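Local coordinates for FEZ-1 protein (Fluoribacter gormanii, PDB 5WCK) that probably hydrolyses beta-lactam antibiotics as a monomeric, zinc-dependent subclass B3 metallo-beta-lactamase, at residues K191-E194 against D195-S199; N251-Y254 against T255-K259; Y225-L228 against S229-Q232. The protein carries 2 engineered substitutions. All blocks are in the same frame, centred on the assembly; numbering follows the deposited sequence. Where two conformers were deposited one is given.

Contact 1: residues K191-E194 against D195-S199; sequences KIAE and DYKHS
At the Tyr196 ring, Ile192 supplies the edge contact: its CD1 lies in the ring plane, beside the edge. The closest side-chain atoms are Ile192 CG1 and Tyr196 CE2, 3.6 Å apart, and the two side chains run alongside each other in the same direction. Ile192 achieves this with CG1 anti to the backbone N (chi1 -175°), which extends the branch along the ring edge although the CB starts out away from it. The Ile192 carbonyl oxygen accepts the bond from Tyr196 N at 3.0 Å and comes obliquely near the ring at CD2. Tyr196 OH is satisfied by Gly176 O. On another side of the helix, Lys197 lies extended past Ala193, its CG 3.2 Å from Ala193 O. Asp195 N donates to Lys191 O at 2.8 Å, and this first-turn bond springs from the N-cap residue; the Asp195 carboxylate turns instead to the Tyr189 hydroxyl through OD2. Together these i to i+4 contacts form the opening turns of helix 192-204, which crosses between strands 165-172 and 210-213 in a beta-alpha-beta unit. Helix 239-262 packs against it, placing Phe253 on Ala193 and Lys197.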
ATOM      1  N   LYS A 191      -1.643  -5.473  21.510  1.00  8.60           N
ATOM      2  CA  LYS A 191      -2.339  -6.449  20.635  1.00  8.37           C
ATOM      3  C   LYS A 191      -1.566  -6.685  19.328  1.00  9.28           C
ATOM      4  O   LYS A 191      -2.117  -7.288  18.390  1.00  7.87           O
ATOM      5  CB  LYS A 191      -3.753  -5.957  20.329  1.00  9.44           C
ATOM      6  CG  LYS A 191      -4.670  -5.970  21.546  1.00 12.58           C
ATOM      7  CD  LYS A 191      -6.112  -5.670  21.255  1.00 18.63           C
ATOM      8  CE  LYS A 191      -6.959  -5.825  22.501  1.00 32.51           C
ATOM      9  NZ  LYS A 191      -8.376  -5.478  22.240  1.00 46.28           N
ATOM     10  N   ILE A 192      -0.306  -6.242  19.243  1.00  7.02           N
ATOM     11  CA  ILE A 192       0.451  -6.359  17.985  1.00  6.12           C
ATOM     12  C   ILE A 192       0.405  -7.802  17.450  1.00  7.60           C
ATOM     13  O   ILE A 192       0.136  -7.972  16.257  1.00  6.36           O
ATOM     14  CB  ILE A 192       1.900  -5.836  18.115  1.00  6.09           C
ATOM     15  CG1 ILE A 192       2.632  -5.866  16.763  1.00  6.22           C
ATOM     16  CG2 ILE A 192       2.685  -6.536  19.218  1.00  6.96           C
ATOM     17  CD1 ILE A 192       3.958  -5.174  16.781  1.00  7.06           C
ATOM     18  N   ALA A 193       0.720  -8.810  18.271  1.00  7.24           N
ATOM     19  CA  ALA A 193       0.774 -10.203  17.773  1.00  6.56           C
ATOM     20  C   ALA A 193      -0.642 -10.696  17.413  1.00  8.12           C
ATOM     21  O   ALA A 193      -0.836 -11.355  16.386  1.00  7.73           O
ATOM     22  CB  ALA A 193       1.461 -11.116  18.766  1.00  8.30           C
ATOM     23  N   GLU A 194      -1.653 -10.338  18.209  1.00  7.08           N
ATOM     24  CA  GLU A 194      -3.031 -10.731  17.898  0.50  8.36           C
ATOM     25  C   GLU A 194      -3.447 -10.129  16.550  1.00  7.03           C
ATOM     26  O   GLU A 194      -4.160 -10.767  15.756  1.00  6.48           O
ATOM     27  CB  GLU A 194      -3.964 -10.284  19.020  0.50 12.60           C
ATOM     28  CG  GLU A 194      -3.640 -10.944  20.353  0.50 13.29           C
ATOM     29  CD  GLU A 194      -4.471 -10.392  21.502  0.50 28.16           C
ATOM     30  OE1 GLU A 194      -5.700 -10.283  21.319  0.50 26.41           O
ATOM     31  OE2 GLU A 194      -3.890 -10.046  22.560  0.50 21.77           O
ATOM     32  N   ASP A 195      -2.989  -8.901  16.293  1.00  5.84           N
ATOM     33  CA  ASP A 195      -3.292  -8.179  15.061  1.00  5.88           C
ATOM     34  C   ASP A 195      -2.658  -8.874  13.844  1.00  6.11           C
ATOM     35  O   ASP A 195      -3.341  -9.093  12.834  1.00  6.97           O
ATOM     36  CB  ASP A 195      -2.881  -6.708  15.187  1.00  6.23           C
ATOM     37  CG  ASP A 195      -3.946  -5.836  15.846  1.00  6.75           C
ATOM     38  OD1 ASP A 195      -4.983  -6.377  16.331  1.00  9.19           O
ATOM     39  OD2 ASP A 195      -3.739  -4.608  15.876  1.00  7.77           O
ATOM     40  N   TYR A 196      -1.372  -9.217  13.931  1.00  5.02           N
ATOM     41  CA  TYR A 196      -0.714  -9.968  12.843  1.00  5.63           C
ATOM     42  C   TYR A 196      -1.473 -11.279  12.586  1.00  6.25           C
ATOM     43  O   TYR A 196      -1.652 -11.678  11.413  1.00  5.09           O
ATOM     44  CB  TYR A 196       0.748 -10.278  13.177  1.00  5.58           C
ATOM     45  CG  TYR A 196       1.750  -9.196  12.856  1.00  5.20           C
ATOM     46  CD1 TYR A 196       2.228  -9.028  11.568  1.00  6.00           C
ATOM     47  CD2 TYR A 196       2.310  -8.407  13.847  1.00  5.24           C
ATOM     48  CE1 TYR A 196       3.201  -8.084  11.260  1.00  3.87           C
ATOM     49  CE2 TYR A 196       3.246  -7.421  13.554  1.00  5.00           C
ATOM     50  CZ  TYR A 196       3.717  -7.279  12.255  1.00  5.35           C
ATOM     51  OH  TYR A 196       4.682  -6.348  11.953  1.00  5.33           O
ATOM     52  N   LYS A 197      -1.881 -11.958  13.656  1.00  5.22           N
ATOM     53  CA  LYS A 197      -2.580 -13.253  13.495  1.00  6.65           C
ATOM     54  C   LYS A 197      -3.907 -13.060  12.770  1.00  6.55           C
ATOM     55  O   LYS A 197      -4.271 -13.844  11.892  1.00  6.18           O
ATOM     56  CB  LYS A 197      -2.739 -13.942  14.853  1.00  6.98           C
ATOM     57  CG  LYS A 197      -1.415 -14.391  15.442  1.00  7.58           C
ATOM     58  CD  LYS A 197      -1.491 -14.850  16.885  1.00  7.61           C
ATOM     59  CE  LYS A 197      -0.130 -15.011  17.523  1.00  7.96           C
ATOM     60  NZ  LYS A 197      -0.276 -15.464  18.935  1.00 10.70           N
ATOM     61  N   HIS A 198      -4.616 -11.989  13.111  1.00  4.97           N
ATOM     62  CA  HIS A 198      -5.847 -11.647  12.425  1.00  6.49           C
ATOM     63  C   HIS A 198      -5.574 -11.367  10.948  1.00  6.53           C
ATOM     64  O   HIS A 198      -6.307 -11.833  10.077  1.00  6.57           O
ATOM     65  CB  HIS A 198      -6.536 -10.453  13.096  1.00  7.01           C
ATOM     66  CG  HIS A 198      -7.762 -10.024  12.379  1.00  9.63           C
ATOM     67  ND1 HIS A 198      -8.915 -10.794  12.369  1.00 14.94           N
ATOM     68  CD2 HIS A 198      -8.011  -8.941  11.620  1.00 13.22           C
ATOM     69  CE1 HIS A 198      -9.832 -10.167  11.646  1.00 11.46           C
ATOM     70  NE2 HIS A 198      -9.306  -9.057  11.162  1.00 13.76           N
ATOM     71  N   SER A 199      -4.513 -10.602  10.657  1.00  5.70           N
ATOM     72  CA  SER A 199      -4.155 -10.296   9.277  1.00  5.19           C
ATOM     73  C   SER A 199      -3.895 -11.588   8.491  1.00  4.83           C
ATOM     74  O   SER A 199      -4.271 -11.705   7.331  1.00  4.83           O
ATOM     75  CB  SER A 199      -2.974  -9.404   9.192  1.00  5.57           C
ATOM     76  OG  SER A 199      -3.299  -8.106   9.639  1.00  6.79           O
TER

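Contact 2: residues N251-Y254 against T255-K259; sequences NDFY and TELKK
Tyr254 and Leu257 lie side by side and point the same way, with Leu257 CD2 4.1 Å from both CD1 and CE1 of the Tyr254 ring. That methyl also approaches the Phe253 ring, at 4.3 Å from CE2, and meets both rings obliquely. With Leu257 CG anti to the backbone N, the turn at chi2 (70°) swings CD2 back toward the two rings. The rings themselves are turned against each other: Phe253 CE2 sits 4.0 Å above one face of Tyr254, displaced toward its rim, whereas Tyr254 CD2 lies in the plane of Phe253, at its edge. Elsewhere on the helix the Asn251 carbonyl oxygen accepts Thr255 N at 2.8 Å and has Thr255 OG1 3.0 Å away. A water joins that hydroxyl to Asp252, donating to OD1 at 2.9 Å, so the two polar side chains are linked through solvent. Asp252 also binds Gln248 through OD1 and forms a salt bridge with Lys249 through OD2. The whole arrangement belongs to the long C-terminal helix 239-262. Phe253 faces helix 192-204, where it meets Ile200, and it also touches the loop residues Val177 and Leu183, while Tyr254 reaches Lys197 of that same helix.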
ATOM      1  N   ASN A 251       4.473 -17.530   7.789  1.00  6.97           N
ATOM      2  CA  ASN A 251       5.514 -18.351   8.369  1.00 10.64           C
ATOM      3  C   ASN A 251       6.604 -17.451   8.978  1.00  9.30           C
ATOM      4  O   ASN A 251       7.091 -17.733  10.071  1.00  9.70           O
ATOM      5  CB  ASN A 251       6.058 -19.339   7.336  1.00  9.41           C
ATOM      6  CG  ASN A 251       5.096 -20.488   7.094  1.00 16.11           C
ATOM      7  OD1 ASN A 251       4.310 -20.831   7.975  1.00 17.08           O
ATOM      8  ND2 ASN A 251       5.135 -21.070   5.902  1.00 16.27           N
ATOM      9  N   ASP A 252       6.987 -16.367   8.285  1.00  6.70           N
ATOM     10  CA  ASP A 252       7.996 -15.413   8.779  1.00  6.14           C
ATOM     11  C   ASP A 252       7.555 -14.821  10.128  1.00  7.08           C
ATOM     12  O   ASP A 252       8.377 -14.639  11.036  1.00  7.83           O
ATOM     13  CB  ASP A 252       8.256 -14.288   7.778  1.00  6.83           C
ATOM     14  CG  ASP A 252       8.950 -14.708   6.489  1.00 10.54           C
ATOM     15  OD1 ASP A 252       9.485 -15.841   6.451  1.00 11.96           O
ATOM     16  OD2 ASP A 252       8.929 -13.896   5.500  1.00 11.52           O
ATOM     17  N   PHE A 253       6.266 -14.504  10.257  1.00  6.84           N
ATOM     18  CA  PHE A 253       5.744 -13.949  11.486  1.00  4.88           C
ATOM     19  C   PHE A 253       5.923 -14.968  12.619  1.00  5.14           C
ATOM     20  O   PHE A 253       6.431 -14.623  13.704  1.00  6.60           O
ATOM     21  CB  PHE A 253       4.277 -13.519  11.362  1.00  6.68           C
ATOM     22  CG  PHE A 253       3.638 -13.278  12.703  1.00  5.73           C
ATOM     23  CD1 PHE A 253       3.835 -12.090  13.388  1.00  4.74           C
ATOM     24  CD2 PHE A 253       2.890 -14.264  13.325  1.00  5.38           C
ATOM     25  CE1 PHE A 253       3.306 -11.904  14.649  1.00  6.06           C
ATOM     26  CE2 PHE A 253       2.342 -14.073  14.580  1.00  8.42           C
ATOM     27  CZ  PHE A 253       2.553 -12.893  15.241  1.00  6.86           C
ATOM     28  N   TYR A 254       5.518 -16.219  12.382  1.00  5.99           N
ATOM     29  CA  TYR A 254       5.629 -17.253  13.409  1.00  7.07           C
ATOM     30  C   TYR A 254       7.085 -17.610  13.706  1.00  6.61           C
ATOM     31  O   TYR A 254       7.417 -17.955  14.844  1.00  8.31           O
ATOM     32  CB  TYR A 254       4.768 -18.471  13.082  1.00  7.68           C
ATOM     33  CG  TYR A 254       3.337 -18.306  13.526  1.00  6.16           C
ATOM     34  CD1 TYR A 254       2.956 -18.612  14.822  1.00  7.19           C
ATOM     35  CD2 TYR A 254       2.385 -17.758  12.690  1.00  5.24           C
ATOM     36  CE1 TYR A 254       1.659 -18.427  15.254  1.00  7.92           C
ATOM     37  CE2 TYR A 254       1.087 -17.563  13.102  1.00  7.50           C
ATOM     38  CZ  TYR A 254       0.723 -17.899  14.388  1.00  8.01           C
ATOM     39  OH  TYR A 254      -0.558 -17.706  14.774  1.00  8.79           O
ATOM     40  N   THR A 255       7.962 -17.517  12.707  1.00  6.59           N
ATOM     41  CA  THR A 255       9.384 -17.705  12.928  1.00  7.82           C
ATOM     42  C   THR A 255       9.918 -16.630  13.893  1.00  7.69           C
ATOM     43  O   THR A 255      10.743 -16.934  14.788  1.00  7.74           O
ATOM     44  CB  THR A 255      10.163 -17.711  11.609  1.00 10.92           C
ATOM     45  OG1 THR A 255       9.744 -18.875  10.896  1.00  9.66           O
ATOM     46  CG2 THR A 255      11.664 -17.751  11.833  1.00  9.95           C
ATOM     47  N   GLU A 256       9.510 -15.380  13.685  1.00  6.97           N
ATOM     48  CA  GLU A 256       9.980 -14.269  14.527  1.00  7.26           C
ATOM     49  C   GLU A 256       9.376 -14.399  15.931  1.00  7.79           C
ATOM     50  O   GLU A 256      10.040 -14.139  16.926  1.00  7.88           O
ATOM     51  CB  GLU A 256       9.665 -12.912  13.900  1.00  8.23           C
ATOM     52  CG  GLU A 256      10.166 -11.746  14.706  1.00  9.34           C
ATOM     53  CD  GLU A 256      11.670 -11.665  14.966  1.00 10.91           C
ATOM     54  OE1 GLU A 256      12.046 -10.944  15.932  1.00 12.67           O
ATOM     55  OE2 GLU A 256      12.463 -12.295  14.200  1.00 10.16           O
ATOM     56  N   LEU A 257       8.114 -14.832  16.007  1.00  7.06           N
ATOM     57  CA  LEU A 257       7.481 -15.051  17.280  1.00  9.08           C
ATOM     58  C   LEU A 257       8.215 -16.148  18.054  1.00  7.37           C
ATOM     59  O   LEU A 257       8.535 -15.974  19.243  1.00  7.82           O
ATOM     60  CB  LEU A 257       6.006 -15.379  17.059  1.00  8.25           C
ATOM     61  CG  LEU A 257       5.216 -15.644  18.339  1.00  9.43           C
ATOM     62  CD1 LEU A 257       5.029 -14.360  19.147  1.00 11.13           C
ATOM     63  CD2 LEU A 257       3.885 -16.264  18.006  1.00  8.44           C
ATOM     64  N   LYS A 258       8.525 -17.257  17.379  1.00  7.31           N
ATOM     65  CA  LYS A 258       9.325 -18.352  17.983  1.00  7.36           C
ATOM     66  C   LYS A 258      10.656 -17.803  18.517  1.00  9.78           C
ATOM     67  O   LYS A 258      11.114 -18.154  19.617  1.00  9.16           O
ATOM     68  CB  LYS A 258       9.548 -19.449  16.935  1.00  7.54           C
ATOM     69  CG  LYS A 258      10.548 -20.523  17.318  1.00  7.32           C
ATOM     70  CD  LYS A 258      10.621 -21.656  16.342  1.00 12.84           C
ATOM     71  CE  LYS A 258      11.724 -22.646  16.655  1.00 21.22           C
ATOM     72  NZ  LYS A 258      13.076 -22.093  16.403  1.00 26.48           N
ATOM     73  N   LYS A 259      11.341 -16.981  17.714  1.00  6.69           N
ATOM     74  CA  LYS A 259      12.645 -16.432  18.152  1.00  7.10           C
ATOM     75  C   LYS A 259      12.460 -15.609  19.432  1.00  8.18           C
ATOM     76  O   LYS A 259      13.260 -15.698  20.392  1.00  9.13           O
ATOM     77  CB  LYS A 259      13.255 -15.607  17.014  1.00  8.68           C
ATOM     78  CG  LYS A 259      14.629 -15.057  17.326  1.00 11.70           C
ATOM     79  CD  LYS A 259      15.297 -14.430  16.119  1.00 13.11           C
ATOM     80  CE  LYS A 259      16.731 -14.065  16.401  1.00 17.29           C
ATOM     81  NZ  LYS A 259      17.373 -13.547  15.171  1.00 17.95           N
TER
HETATM   82  O   HOH W   1       9.801 -18.316   7.958  1.00 24.83           O

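Contact 3: residues Y225-L228 against S229-Q232; sequences YVLL and SKGQ. Engineered in segment 229-232: Ser229 (natural residue Gln).
Gly231 takes a positive phi of 93° where the helix stops, and two bonds run back into the last turn, from Gln232 N to Leu227 O at 3.0 Å and from Gly231 N to Leu228 O at 2.9 Å.

Leu227 has Gln232 and Lys230 beside it. Gln232 lies alongside, its amide OE1 3.6 Å from Leu227 CD2 and its NE2 3.9 Å from CD1, so the amide end spans both methyls of the leucine. Lys230 crosses at a slant instead, bending at chi3 so that its CE comes 3.8 Å from the same CD2; this is contact through the aliphatic part of the lysine. At the other end Ser229, an engineered residue, puts OG over one face of the Tyr225 ring, 3.4 Å above its plane and displaced toward the rim. With OG beside its own backbone N (chi1 -67°), the hydroxyl is also 3.3 Å from Tyr225 O, at most a weak bond. Tyr225 further meets the rings of Phe8 and Phe11, tying this helix to the N-terminal part of the chain, while Leu227 and Leu228 touch Pro235 in the following loop.

Ser229 and Lys230 still donate to the carbonyls of Tyr225 and Val226 in the helical pattern. The two closing bonds differ in approach: the Gln232 donor is tilted only 25° from the plane of its carbonyl, whereas that of Gly231 stands well above its carbonyl plane, away from the lone-pair directions. Gly231, without a side chain, takes its positive-phi position readily. Positive phi at glycine, with the paired bonds into the last turn, defines a Schellman motif, here ending helix 221-229 at the surface away from the zinc site.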
ATOM      1  N   TYR A 225       7.045  -7.009 -15.184  1.00  7.15           N
ATOM      2  CA  TYR A 225       7.029  -5.909 -16.157  1.00  6.38           C
ATOM      3  C   TYR A 225       7.765  -6.338 -17.431  1.00  9.24           C
ATOM      4  O   TYR A 225       7.292  -6.064 -18.513  1.00  9.00           O
ATOM      5  CB  TYR A 225       7.650  -4.624 -15.616  1.00  7.89           C
ATOM      6  CG  TYR A 225       7.644  -3.495 -16.613  1.00  6.44           C
ATOM      7  CD1 TYR A 225       6.488  -2.798 -16.892  1.00  7.83           C
ATOM      8  CD2 TYR A 225       8.784  -3.183 -17.341  1.00  9.71           C
ATOM      9  CE1 TYR A 225       6.461  -1.773 -17.831  1.00 11.16           C
ATOM     10  CE2 TYR A 225       8.778  -2.156 -18.264  1.00  9.97           C
ATOM     11  CZ  TYR A 225       7.618  -1.453 -18.518  1.00 12.60           C
ATOM     12  OH  TYR A 225       7.628  -0.442 -19.443  1.00 13.28           O
ATOM     13  N   VAL A 226       8.910  -7.012 -17.277  1.00  7.39           N
ATOM     14  CA  VAL A 226       9.621  -7.549 -18.427  1.00  6.23           C
ATOM     15  C   VAL A 226       8.706  -8.486 -19.221  1.00 10.34           C
ATOM     16  O   VAL A 226       8.664  -8.394 -20.452  1.00  9.08           O
ATOM     17  CB  VAL A 226      10.928  -8.233 -18.013  1.00  9.06           C
ATOM     18  CG1 VAL A 226      11.535  -9.018 -19.172  1.00 14.57           C
ATOM     19  CG2 VAL A 226      11.922  -7.217 -17.484  1.00 10.74           C
ATOM     20  N   LEU A 227       7.966  -9.386 -18.550  1.00  7.73           N
ATOM     21  CA  LEU A 227       7.039 -10.288 -19.255  1.00  7.65           C
ATOM     22  C   LEU A 227       5.949  -9.475 -19.970  1.00  9.36           C
ATOM     23  O   LEU A 227       5.515  -9.837 -21.055  1.00 10.13           O
ATOM     24  CB  LEU A 227       6.421 -11.283 -18.270  1.00  9.56           C
ATOM     25  CG  LEU A 227       7.381 -12.315 -17.684  1.00 10.55           C
ATOM     26  CD1 LEU A 227       6.667 -13.174 -16.660  1.00 13.23           C
ATOM     27  CD2 LEU A 227       7.994 -13.202 -18.750  1.00 14.40           C
ATOM     28  N   LEU A 228       5.445  -8.426 -19.317  1.00  7.27           N
ATOM     29  CA  LEU A 228       4.397  -7.613 -19.914  1.00  9.60           C
ATOM     30  C   LEU A 228       4.914  -6.916 -21.178  1.00 10.94           C
ATOM     31  O   LEU A 228       4.190  -6.887 -22.196  1.00 13.83           O
ATOM     32  CB  LEU A 228       3.931  -6.581 -18.897  1.00 12.72           C
ATOM     33  CG  LEU A 228       2.819  -5.669 -19.407  1.00 15.16           C
ATOM     34  CD1 LEU A 228       1.538  -6.458 -19.629  1.00 18.13           C
ATOM     35  CD2 LEU A 228       2.616  -4.529 -18.439  1.00 18.48           C
ATOM     36  N   SER A 229       6.133  -6.367 -21.119  1.00 10.05           N
ATOM     37  CA  SER A 229       6.748  -5.697 -22.283  1.00 15.03           C
ATOM     38  C   SER A 229       6.914  -6.701 -23.432  1.00 14.69           C
ATOM     39  O   SER A 229       6.792  -6.312 -24.613  1.00 16.54           O
ATOM     40  CB  SER A 229       8.064  -5.054 -21.937  1.00 16.85           C
ATOM     41  OG  SER A 229       7.871  -3.968 -21.044  1.00 39.77           O
ATOM     42  N   LYS A 230       7.160  -7.977 -23.102  1.00 10.83           N
ATOM     43  CA  LYS A 230       7.305  -9.040 -24.110  1.00 12.99           C
ATOM     44  C   LYS A 230       5.942  -9.469 -24.685  1.00 14.14           C
ATOM     45  O   LYS A 230       5.906 -10.273 -25.605  1.00 16.46           O
ATOM     46  CB  LYS A 230       8.068 -10.242 -23.536  1.00 13.73           C
ATOM     47  CG  LYS A 230       9.524  -9.935 -23.223  1.00 17.49           C
ATOM     48  CD  LYS A 230      10.399 -11.122 -22.871  1.00 26.90           C
ATOM     49  CE  LYS A 230       9.753 -12.192 -22.022  1.00 58.06           C
ATOM     50  NZ  LYS A 230      10.674 -13.338 -21.834  1.00 54.04           N
ATOM     51  N   GLY A 231       4.830  -8.976 -24.122  1.00 12.86           N
ATOM     52  CA  GLY A 231       3.479  -9.243 -24.631  1.00 12.48           C
ATOM     53  C   GLY A 231       2.792 -10.430 -23.978  1.00 15.30           C
ATOM     54  O   GLY A 231       1.786 -10.914 -24.487  1.00 15.85           O
ATOM     55  N   GLN A 232       3.312 -10.885 -22.840  1.00 13.14           N
ATOM     56  CA  GLN A 232       2.691 -12.049 -22.178  1.00 16.48           C
ATOM     57  C   GLN A 232       1.305 -11.673 -21.622  1.00 20.95           C
ATOM     58  O   GLN A 232       1.129 -10.487 -21.366  1.00 21.26           O
ATOM     59  CB  GLN A 232       3.673 -12.583 -21.130  1.00 16.73           C
ATOM     60  CG  GLN A 232       3.028 -13.314 -19.988  1.00 33.92           C
ATOM     61  CD  GLN A 232       3.910 -14.316 -19.315  1.00 37.40           C
ATOM     62  OE1 GLN A 232       4.907 -14.753 -19.849  1.00 31.01           O
ATOM     63  NE2 GLN A 232       3.463 -14.737 -18.152  1.00 44.47           N
TER

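Contacts 1 and 2 belong to neighbouring helices, their centres 13 Å apart, and they touch directly: Tyr196 CB lies 3.4 Å from Phe253 CE1, and Lys197 CG is 3.5 Å from Tyr254 OH. The Tyr196 and Phe253 rings also meet, with planes at about 25°. Contact 1 is the nearer to the metal centre, for the Tyr196 side chain is about 4 Å from that of the zinc ligand His149 and about 8 Å from a zinc ion. Phe253 of contact 2 lies farther from the metals, its side chain about 14 Å from a zinc ion. Contact 3 touches neither; its centre is 37 Å from that of contact 1 and 35 Å from that of contact 2.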